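Local coordinates for putative secreted protein (Pseudomonas aeruginosa, PDB 3NPD) that is of unknown function but is probably a secreted, quorum-sensing-regulated protein of a Pseudomonas-specific family, possibly a virulence factor, at residues V22-A27 with I32-Y37; G41-N46 with T104-A109; S67-S72 with L89-T94; D71-C74 with G78-Q81. All blocks are in the same frame, centred on the assembly; numbering follows the deposited sequence.

In the fold
Contacts 1 to 3 reach the five-stranded mixed sheet, and contact 4 joins two helices that pack on it. Contact 1 pairs strand 26-27 with strand 32-40 at one edge; contact 2, whose centre lies about 17 Å from that of contact 1, joins strands 43-50 and 101-107 across strand 88-95. Asn-46 links these two regions, its ND2 lying 2.9 Å from Asp-34 OD1. Contact 3, about 9 Å from contact 2 between centres, seats helix 62-74 on strand 88-95, and contact 4 packs the end of that helix against helix 77-83. Bound 3-cyclohexyl-1-propylsulfonic acid, probably from the crystallisation liquor, comes within about 3 Å of the Tyr-91 side chain and about 4 Å of Tyr-79.

Contact 1 (V22-A27 with I32-Y37); sequences VGTPRA and ILDQGY
Arg-26 and Asp-34 form an antiparallel hydrogen-bonded pair, and the backbone around them is the tight part of this contact. Arg-26 N donates to Asp-34 O over 3.0 Å, and Asp-34 N returns a bond of 2.8 Å to Arg-26 O. The same Asp-34 O also receives a CA-H...O contact from Pro-25 CA at 3.1 Å, just after the cis peptide bond that precedes the proline. Thr-24 fills the corner beside it: its OG1 sits between its own backbone N and carbonyl carbon (chi1 68°), which brings it to 3.5 Å from Gly-36 CA. That hydroxyl is hydrogen-bonded to Ser-21 O, and it meets Gly-36 in a van der Waals contact. Asp-34 OD1 accepts from Gly-36 N in an Asx turn and is also held by Asn-46 ND2, two bonds that grip OD1 and probably fix the rotation of the carboxylate.

The charged ends are looser. Arg-26 NH2 stays 4.5 Å from Asp-34 OD2, beyond a salt bridge, and a water spans the gap, accepting from Arg-26 NE and donating to Asp-34 OD2. Thr-24 CG2 lies 3.9 Å above one face of the guanidinium, toward its rim. On the other face of the sheet, Leu-33 CD2 leans over the chain to 3.7 Å from Ala-27 N; here Ala-27 is exposed and Leu-33 partly so. Strand 26-27 is the outermost strand on this side, and its pairing with strand 32-40 is a short beta hairpin.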
# COMPACT_ATOMS: atom_id res chain seq x y z
N VAL A 22 -3.89 4.26 -12.83
CA VAL A 22 -3.79 5.04 -14.06
C VAL A 22 -2.60 5.95 -13.93
O VAL A 22 -2.44 6.63 -12.90
CB VAL A 22 -5.08 5.82 -14.41
CG1 VAL A 22 -4.84 6.65 -15.72
CG2 VAL A 22 -6.28 4.81 -14.53
N GLY A 23 -1.72 5.93 -14.93
CA GLY A 23 -0.52 6.73 -14.90
C GLY A 23 0.69 6.12 -14.22
O GLY A 23 1.75 6.78 -14.20
N THR A 24 0.54 4.93 -13.63
CA THR A 24 1.67 4.19 -13.05
C THR A 24 2.22 3.21 -14.09
O THR A 24 1.46 2.75 -14.97
CB THR A 24 1.28 3.45 -11.76
OG1 THR A 24 0.38 2.40 -12.05
CG2 THR A 24 0.68 4.48 -10.78
N PRO A 25 3.50 2.86 -13.98
CA PRO A 25 4.45 3.36 -12.99
C PRO A 25 4.84 4.82 -13.16
O PRO A 25 4.92 5.34 -14.29
CB PRO A 25 5.67 2.48 -13.18
CG PRO A 25 5.63 2.14 -14.62
CD PRO A 25 4.16 1.99 -14.97
N ARG A 26 5.05 5.48 -12.02
CA ARG A 26 5.56 6.86 -12.04
C ARG A 26 6.45 7.10 -10.84
O ARG A 26 6.29 6.48 -9.81
CB ARG A 26 4.43 7.88 -12.11
CG ARG A 26 3.47 7.87 -11.00
CD ARG A 26 2.45 9.05 -11.11
NE ARG A 26 1.32 8.66 -10.28
CZ ARG A 26 0.05 8.48 -10.67
NH1 ARG A 26 -0.38 8.78 -11.89
NH2 ARG A 26 -0.84 8.06 -9.76
N ALA A 27 7.38 8.04 -10.99
CA ALA A 27 8.32 8.36 -9.93
C ALA A 27 7.63 9.21 -8.86
O ALA A 27 6.98 10.24 -9.18
CB ALA A 27 9.56 9.05 -10.48
N ILE A 32 12.02 6.25 -5.53
CA ILE A 32 10.82 5.44 -5.38
C ILE A 32 9.92 5.55 -6.60
O ILE A 32 9.53 6.66 -6.98
CB ILE A 32 10.04 5.83 -4.11
CG1 ILE A 32 10.86 5.58 -2.84
CG2 ILE A 32 8.75 5.05 -3.98
CD1 ILE A 32 10.31 6.29 -1.64
N LEU A 33 9.55 4.39 -7.17
CA LEU A 33 8.53 4.29 -8.23
C LEU A 33 7.23 3.78 -7.62
O LEU A 33 7.22 2.74 -6.95
CB LEU A 33 8.91 3.35 -9.39
CG LEU A 33 9.90 3.67 -10.47
CD1 LEU A 33 9.95 2.48 -11.41
CD2 LEU A 33 9.49 4.96 -11.21
N ASP A 34 6.17 4.52 -7.85
CA ASP A 34 4.82 4.04 -7.57
C ASP A 34 4.43 3.09 -8.73
O ASP A 34 4.22 3.52 -9.87
CB ASP A 34 3.87 5.23 -7.45
CG ASP A 34 2.44 4.83 -7.09
OD1 ASP A 34 2.08 3.62 -7.05
OD2 ASP A 34 1.66 5.78 -6.86
N GLN A 35 4.28 1.81 -8.43
CA GLN A 35 3.97 0.78 -9.44
C GLN A 35 2.50 0.44 -9.52
O GLN A 35 2.13 -0.47 -10.25
CB GLN A 35 4.78 -0.49 -9.19
CG GLN A 35 6.26 -0.23 -9.10
CD GLN A 35 7.00 -1.47 -8.70
OE1 GLN A 35 6.66 -2.11 -7.72
NE2 GLN A 35 8.02 -1.80 -9.42
N GLY A 36 1.66 1.19 -8.80
CA GLY A 36 0.21 1.02 -8.86
C GLY A 36 -0.28 0.05 -7.81
O GLY A 36 0.40 -0.20 -6.81
N TYR A 37 -1.48 -0.46 -8.04
CA TYR A 37 -2.25 -1.18 -7.05
C TYR A 37 -2.82 -2.48 -7.53
O TYR A 37 -3.17 -2.61 -8.71
CB TYR A 37 -3.43 -0.32 -6.62
CG TYR A 37 -3.01 0.99 -6.01
CD1 TYR A 37 -2.62 2.05 -6.81
CD2 TYR A 37 -3.08 1.20 -4.61
CE1 TYR A 37 -2.19 3.28 -6.24
CE2 TYR A 37 -2.73 2.43 -4.04
CZ TYR A 37 -2.27 3.46 -4.84
OH TYR A 37 -1.91 4.69 -4.30
O HOH W 1 1.91 8.55 -7.51

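Contact 2 (G41-N46 with T104-A109); sequences GNQLIN and TERFDA
Gln-43 and Arg-106 both carry CG beside the backbone N, opposite the carbonyl carbon, and both then run out extended; a final twist of the glutamine amide (chi3 47°) helps to set OE1 in front of the arginine. The two chains meet at an oblique angle, with amide and guanidinium planes 84° apart. Arg-106 NE donates to Gln-43 OE1 over 3.1 Å in a fairly straight bond. The oxygen lies close to the guanidinium plane, at its edge, whereas seen from the glutamine the donor stands above the carbonyl plane, 42° out of it, and does not use a lone-pair direction. Arg-106 CD follows behind, 3.7 Å from the same oxygen.

The strands themselves do not touch, the nearest CA atoms, of Gln-43 and Arg-106, being 8.4 Å apart, because strand 88-95 runs between them. It is parallel to 43-50, from which the chain reaches it by a beta-alpha-beta crossover through the helices, and antiparallel to 101-107. Thr-90 of this middle strand lies beneath the bridge, and its OG1 is hydrogen-bonded to Gln-43 OE1.

A water makes the third bond to that oxygen, donating to Gln-43 OE1 at 2.7 Å while accepting from Arg-106 NH2 at 2.8 Å. Three bonds thus grip one amide oxygen and probably fix the amide's rotation. The whole group lies on the face of the sheet turned from the helices, whereas Leu-44 packs on helix 4-21 and Phe-107 on helix 62-74.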
# COMPACT_ATOMS: atom_id res chain seq x y z
N GLY A 41 -7.79 -10.29 -1.52
CA GLY A 41 -8.79 -10.37 -0.46
C GLY A 41 -9.29 -8.99 -0.06
O GLY A 41 -9.73 -8.20 -0.91
N ASN A 42 -9.12 -8.68 1.23
CA ASN A 42 -9.51 -7.39 1.79
C ASN A 42 -8.37 -6.33 1.77
O ASN A 42 -8.55 -5.26 2.32
CB ASN A 42 -10.11 -7.51 3.20
CG ASN A 42 -9.11 -8.00 4.23
OD1 ASN A 42 -8.02 -8.47 3.88
ND2 ASN A 42 -9.47 -7.91 5.49
N GLN A 43 -7.24 -6.64 1.14
CA GLN A 43 -6.10 -5.76 1.08
C GLN A 43 -6.02 -5.05 -0.27
O GLN A 43 -5.99 -5.70 -1.32
CB GLN A 43 -4.77 -6.52 1.25
CG GLN A 43 -4.62 -7.08 2.62
CD GLN A 43 -3.31 -7.79 2.85
OE1 GLN A 43 -2.23 -7.31 2.50
NE2 GLN A 43 -3.41 -8.94 3.48
N LEU A 44 -5.99 -3.73 -0.21
CA LEU A 44 -5.62 -2.88 -1.35
C LEU A 44 -4.11 -2.64 -1.21
O LEU A 44 -3.67 -2.02 -0.23
CB LEU A 44 -6.38 -1.54 -1.29
CG LEU A 44 -6.03 -0.51 -2.37
CD1 LEU A 44 -6.31 -1.08 -3.78
CD2 LEU A 44 -6.78 0.84 -2.13
N ILE A 45 -3.35 -3.09 -2.17
CA ILE A 45 -1.89 -3.12 -2.07
C ILE A 45 -1.33 -2.12 -3.05
O ILE A 45 -1.60 -2.23 -4.25
CB ILE A 45 -1.32 -4.51 -2.40
CG1 ILE A 45 -1.89 -5.61 -1.54
CG2 ILE A 45 0.27 -4.50 -2.34
CD1 ILE A 45 -1.76 -7.01 -2.10
N ASN A 46 -0.52 -1.17 -2.57
CA ASN A 46 0.22 -0.25 -3.40
C ASN A 46 1.60 -0.86 -3.45
O ASN A 46 2.26 -1.06 -2.40
CB ASN A 46 0.22 1.15 -2.73
CG ASN A 46 0.77 2.28 -3.59
OD1 ASN A 46 0.95 3.38 -3.07
ND2 ASN A 46 1.08 2.02 -4.87
N THR A 104 7.08 -4.14 4.19
CA THR A 104 5.66 -4.40 3.94
C THR A 104 4.89 -3.89 5.16
O THR A 104 5.08 -4.39 6.27
CB THR A 104 5.36 -5.88 3.63
OG1 THR A 104 6.30 -6.37 2.66
CG2 THR A 104 3.95 -6.02 3.02
N GLU A 105 4.00 -2.94 4.93
CA GLU A 105 3.31 -2.28 6.06
C GLU A 105 1.80 -2.28 5.78
O GLU A 105 1.35 -1.76 4.75
CB GLU A 105 3.82 -0.84 6.23
CG GLU A 105 5.28 -0.77 6.70
CD GLU A 105 5.59 -1.52 8.02
OE1 GLU A 105 4.69 -1.64 8.88
OE2 GLU A 105 6.76 -1.92 8.25
N ARG A 106 1.05 -2.91 6.69
CA ARG A 106 -0.40 -3.01 6.59
C ARG A 106 -1.08 -2.17 7.66
O ARG A 106 -0.65 -2.12 8.85
CB ARG A 106 -0.86 -4.44 6.79
CG ARG A 106 -0.26 -5.35 5.76
CD ARG A 106 -0.71 -6.82 5.89
NE ARG A 106 -0.12 -7.55 4.77
CZ ARG A 106 1.14 -8.00 4.69
NH1 ARG A 106 1.99 -7.82 5.67
NH2 ARG A 106 1.58 -8.59 3.57
N PHE A 107 -2.22 -1.60 7.26
CA PHE A 107 -3.01 -0.74 8.12
C PHE A 107 -4.47 -1.09 8.02
O PHE A 107 -5.00 -1.19 6.91
CB PHE A 107 -2.84 0.74 7.74
CG PHE A 107 -1.41 1.21 7.77
CD1 PHE A 107 -0.56 1.02 6.63
CD2 PHE A 107 -0.86 1.75 8.93
CE1 PHE A 107 0.78 1.42 6.68
CE2 PHE A 107 0.52 2.14 8.97
CZ PHE A 107 1.32 1.97 7.85
N ASP A 108 -5.16 -1.19 9.17
CA ASP A 108 -6.63 -1.35 9.22
C ASP A 108 -7.22 -0.23 10.06
O ASP A 108 -6.47 0.67 10.51
CB ASP A 108 -7.07 -2.77 9.63
CG ASP A 108 -6.73 -3.15 11.09
OD1 ASP A 108 -6.22 -2.34 11.87
OD2 ASP A 108 -6.99 -4.33 11.44
N ALA A 109 -8.54 -0.22 10.23
CA ALA A 109 -9.19 0.77 11.08
C ALA A 109 -8.53 0.89 12.46
O ALA A 109 -8.28 2.00 12.92
CB ALA A 109 -10.74 0.51 11.21
O HOH W 2 -0.57 -9.31 1.94

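Contact 3 (S67-S72 with L89-T94); sequences SQLGDS and LTYSFT
Leu-69 of helix 62-74 faces Tyr-91 of strand 88-95 with their CA atoms 8.3 Å apart, a spacing too wide for backbone contact, so that side chains make the join. The leucine splits its two methyls between two aromatic rings. CD2 stands over the middle of one face of Tyr-91, 4.1 Å from the ring centroid and 9° off the ring normal, a well-centred CH-pi contact. CD1 goes instead to the edge of Phe-93, near the plane of that ring, where it meets CE1 at 3.8 Å; it also touches Tyr-91 CB at 4.1 Å. Tyr-91 and Phe-93 are two residues apart on the strand, so both project from the same face of the sheet toward the helix. The two rings take nearly the same first torsions (chi1 -73° and -66°), and the leucine sits between them, which puts one methyl over a face and the other at an edge. Leu-69 further touches Glu-105 and Phe-107 on the adjacent strand 101-107, and so bears on two strands at once. The meeting atoms are all carbon, with the rings buried; cohesion here probably comes mainly from dispersion, including the CH-pi contact, and from the exclusion of water.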
# COMPACT_ATOMS: atom_id res chain seq x y z
N SER A 67 5.36 4.63 10.77
CA SER A 67 4.68 5.77 11.39
C SER A 67 4.33 6.84 10.35
O SER A 67 3.24 7.38 10.36
CB SER A 67 5.54 6.35 12.55
OG SER A 67 4.88 7.45 13.15
N GLN A 68 5.26 7.11 9.45
CA GLN A 68 5.03 8.09 8.37
C GLN A 68 3.96 7.62 7.39
O GLN A 68 3.11 8.41 6.97
CB GLN A 68 6.29 8.37 7.60
CG GLN A 68 7.32 9.06 8.41
CD GLN A 68 8.62 9.26 7.62
OE1 GLN A 68 8.62 9.96 6.60
NE2 GLN A 68 9.72 8.64 8.07
N LEU A 69 4.05 6.36 7.00
CA LEU A 69 2.99 5.73 6.17
C LEU A 69 1.63 5.80 6.84
O LEU A 69 0.67 6.18 6.20
CB LEU A 69 3.31 4.29 5.79
CG LEU A 69 4.44 4.09 4.79
CD1 LEU A 69 4.80 2.63 4.73
CD2 LEU A 69 4.09 4.63 3.37
N GLY A 70 1.58 5.45 8.11
CA GLY A 70 0.33 5.49 8.93
C GLY A 70 -0.28 6.87 8.97
O GLY A 70 -1.48 7.01 8.78
N ASP A 71 0.56 7.89 9.22
CA ASP A 71 0.12 9.30 9.27
C ASP A 71 -0.59 9.66 7.96
O ASP A 71 -1.68 10.25 7.98
CB ASP A 71 1.30 10.29 9.47
CG ASP A 71 1.90 10.28 10.89
OD1 ASP A 71 1.21 9.89 11.87
OD2 ASP A 71 3.08 10.72 11.02
N SER A 72 0.03 9.26 6.84
CA SER A 72 -0.50 9.52 5.49
C SER A 72 -1.83 8.77 5.25
O SER A 72 -2.83 9.38 4.86
CB SER A 72 0.57 9.10 4.46
OG SER A 72 0.19 9.36 3.12
N LEU A 89 -5.15 -1.42 4.03
CA LEU A 89 -4.22 -0.74 3.12
C LEU A 89 -2.85 -1.36 3.35
O LEU A 89 -2.33 -1.33 4.45
CB LEU A 89 -4.22 0.80 3.31
CG LEU A 89 -4.88 1.60 2.19
CD1 LEU A 89 -4.18 1.41 0.80
CD2 LEU A 89 -6.39 1.23 2.21
N THR A 90 -2.24 -1.86 2.28
CA THR A 90 -0.94 -2.50 2.35
C THR A 90 0.04 -1.78 1.44
O THR A 90 -0.27 -1.57 0.27
CB THR A 90 -1.03 -3.97 1.91
OG1 THR A 90 -1.90 -4.63 2.83
CG2 THR A 90 0.39 -4.66 1.90
N TYR A 91 1.22 -1.45 1.96
CA TYR A 91 2.33 -0.91 1.17
C TYR A 91 3.35 -1.99 1.05
O TYR A 91 3.88 -2.47 2.06
CB TYR A 91 2.97 0.32 1.82
CG TYR A 91 2.06 1.45 1.68
CD1 TYR A 91 2.08 2.22 0.51
CD2 TYR A 91 1.07 1.68 2.62
CE1 TYR A 91 1.18 3.22 0.29
CE2 TYR A 91 0.15 2.70 2.42
CZ TYR A 91 0.22 3.49 1.25
OH TYR A 91 -0.67 4.51 1.03
N SER A 92 3.67 -2.38 -0.18
CA SER A 92 4.69 -3.38 -0.47
C SER A 92 5.81 -2.73 -1.24
O SER A 92 5.68 -2.39 -2.42
CB SER A 92 4.08 -4.58 -1.23
OG SER A 92 5.08 -5.48 -1.66
N PHE A 93 6.93 -2.54 -0.55
CA PHE A 93 8.15 -1.97 -1.15
C PHE A 93 9.12 -3.08 -1.45
O PHE A 93 9.39 -3.94 -0.59
CB PHE A 93 8.84 -1.02 -0.19
CG PHE A 93 8.07 0.23 0.13
CD1 PHE A 93 7.14 0.24 1.19
CD2 PHE A 93 8.30 1.42 -0.58
CE1 PHE A 93 6.44 1.42 1.49
CE2 PHE A 93 7.58 2.58 -0.27
CZ PHE A 93 6.66 2.57 0.75
N THR A 94 9.65 -3.09 -2.67
CA THR A 94 10.67 -4.04 -3.10
C THR A 94 11.85 -3.28 -3.73
O THR A 94 11.70 -2.13 -4.11
CB THR A 94 10.06 -5.06 -4.08
OG1 THR A 94 9.60 -4.38 -5.25
CG2 THR A 94 8.89 -5.84 -3.38

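Contact 4 (D71-C74 with G78-Q81); sequences DSVC and GYRQ
This is a helix-helix contact across a very short connection, in which the last turn of helix 62-74 packs against the first turn of helix 77-83. Val-73 lies opposite Tyr-79 and Cys-74 opposite Arg-80, with CA atoms 6.4 Å apart in the first pair. The polar bond of the junction comes from Arg-80. Its chain bends at chi3 (74°), curling back so that NH1 donates to Cys-74 O over 2.8 Å. The donor approaches in the carbonyl plane, with a C=O...N angle of 157°, while the oxygen lies somewhat tilted from the guanidinium plane. On the way the aliphatic part wraps the same oxygen, with Arg-80 CD only 3.2 Å from Cys-74 O. A positive group near the C-terminal end of a helix would probably be favoured by the partial negative charge of its last carbonyls. The apolar part is looser: Val-73 CG1 meets Tyr-79 CB at 4.4 Å, and Val-73 CA lies at the edge of the tyrosine ring, near its plane.

Further bonds hold the junction. Cys-74 SG forms a disulfide with Cys-112, fastening helix 62-74 to the C-terminal helix 109-112, while Asn-76 OD1 accepts from Tyr-79 N near the start of helix 77-83. Beneath, Val-73 packs on Tyr-91 and Tyr-79 on both Leu-89 and Tyr-91, so the two helices rest together on strand 88-95.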
# COMPACT_ATOMS: atom_id res chain seq x y z
N ASP A 71 0.56 7.89 9.22
CA ASP A 71 0.12 9.30 9.27
C ASP A 71 -0.59 9.66 7.96
O ASP A 71 -1.68 10.25 7.98
CB ASP A 71 1.30 10.29 9.47
CG ASP A 71 1.90 10.28 10.89
OD1 ASP A 71 1.21 9.89 11.87
OD2 ASP A 71 3.08 10.72 11.02
N SER A 72 0.03 9.26 6.84
CA SER A 72 -0.50 9.52 5.49
C SER A 72 -1.83 8.77 5.25
O SER A 72 -2.83 9.38 4.86
CB SER A 72 0.57 9.10 4.46
OG SER A 72 0.19 9.36 3.12
N VAL A 73 -1.82 7.45 5.47
CA VAL A 73 -3.01 6.60 5.28
C VAL A 73 -4.17 7.04 6.12
O VAL A 73 -5.27 7.20 5.62
CB VAL A 73 -2.71 5.09 5.59
CG1 VAL A 73 -4.02 4.28 5.70
CG2 VAL A 73 -1.76 4.54 4.56
N CYS A 74 -3.90 7.23 7.41
CA CYS A 74 -4.96 7.45 8.38
C CYS A 74 -5.66 8.79 8.27
O CYS A 74 -6.72 8.97 8.88
CB CYS A 74 -4.45 7.20 9.79
SG CYS A 74 -3.91 5.45 9.99
N GLY A 78 -10.26 9.15 1.38
CA GLY A 78 -10.68 7.98 0.60
C GLY A 78 -10.22 6.67 1.21
O GLY A 78 -10.98 5.70 1.21
N TYR A 79 -8.99 6.62 1.72
CA TYR A 79 -8.53 5.39 2.38
C TYR A 79 -9.31 5.12 3.65
O TYR A 79 -9.63 3.95 3.92
CB TYR A 79 -7.02 5.37 2.64
CG TYR A 79 -6.14 5.31 1.41
CD1 TYR A 79 -6.64 4.94 0.14
CD2 TYR A 79 -4.77 5.63 1.49
CE1 TYR A 79 -5.82 4.89 -0.99
CE2 TYR A 79 -3.92 5.54 0.33
CZ TYR A 79 -4.48 5.19 -0.90
OH TYR A 79 -3.73 5.11 -2.05
N ARG A 80 -9.65 6.16 4.41
CA ARG A 80 -10.42 6.02 5.63
C ARG A 80 -11.78 5.36 5.33
O ARG A 80 -12.25 4.54 6.10
CB ARG A 80 -10.61 7.36 6.32
CG ARG A 80 -9.37 7.89 7.05
CD ARG A 80 -9.72 9.26 7.70
NE ARG A 80 -10.58 9.15 8.89
CZ ARG A 80 -10.20 8.73 10.11
NH1 ARG A 80 -8.95 8.29 10.36
NH2 ARG A 80 -11.10 8.71 11.10
N GLN A 81 -12.39 5.72 4.19
CA GLN A 81 -13.66 5.10 3.77
C GLN A 81 -13.50 3.60 3.54
O GLN A 81 -14.43 2.83 3.81
CB GLN A 81 -14.21 5.74 2.51
CG GLN A 81 -14.64 7.15 2.71
CD GLN A 81 -14.93 7.90 1.42
OE1 GLN A 81 -14.84 7.37 0.33
NE2 GLN A 81 -15.26 9.17 1.58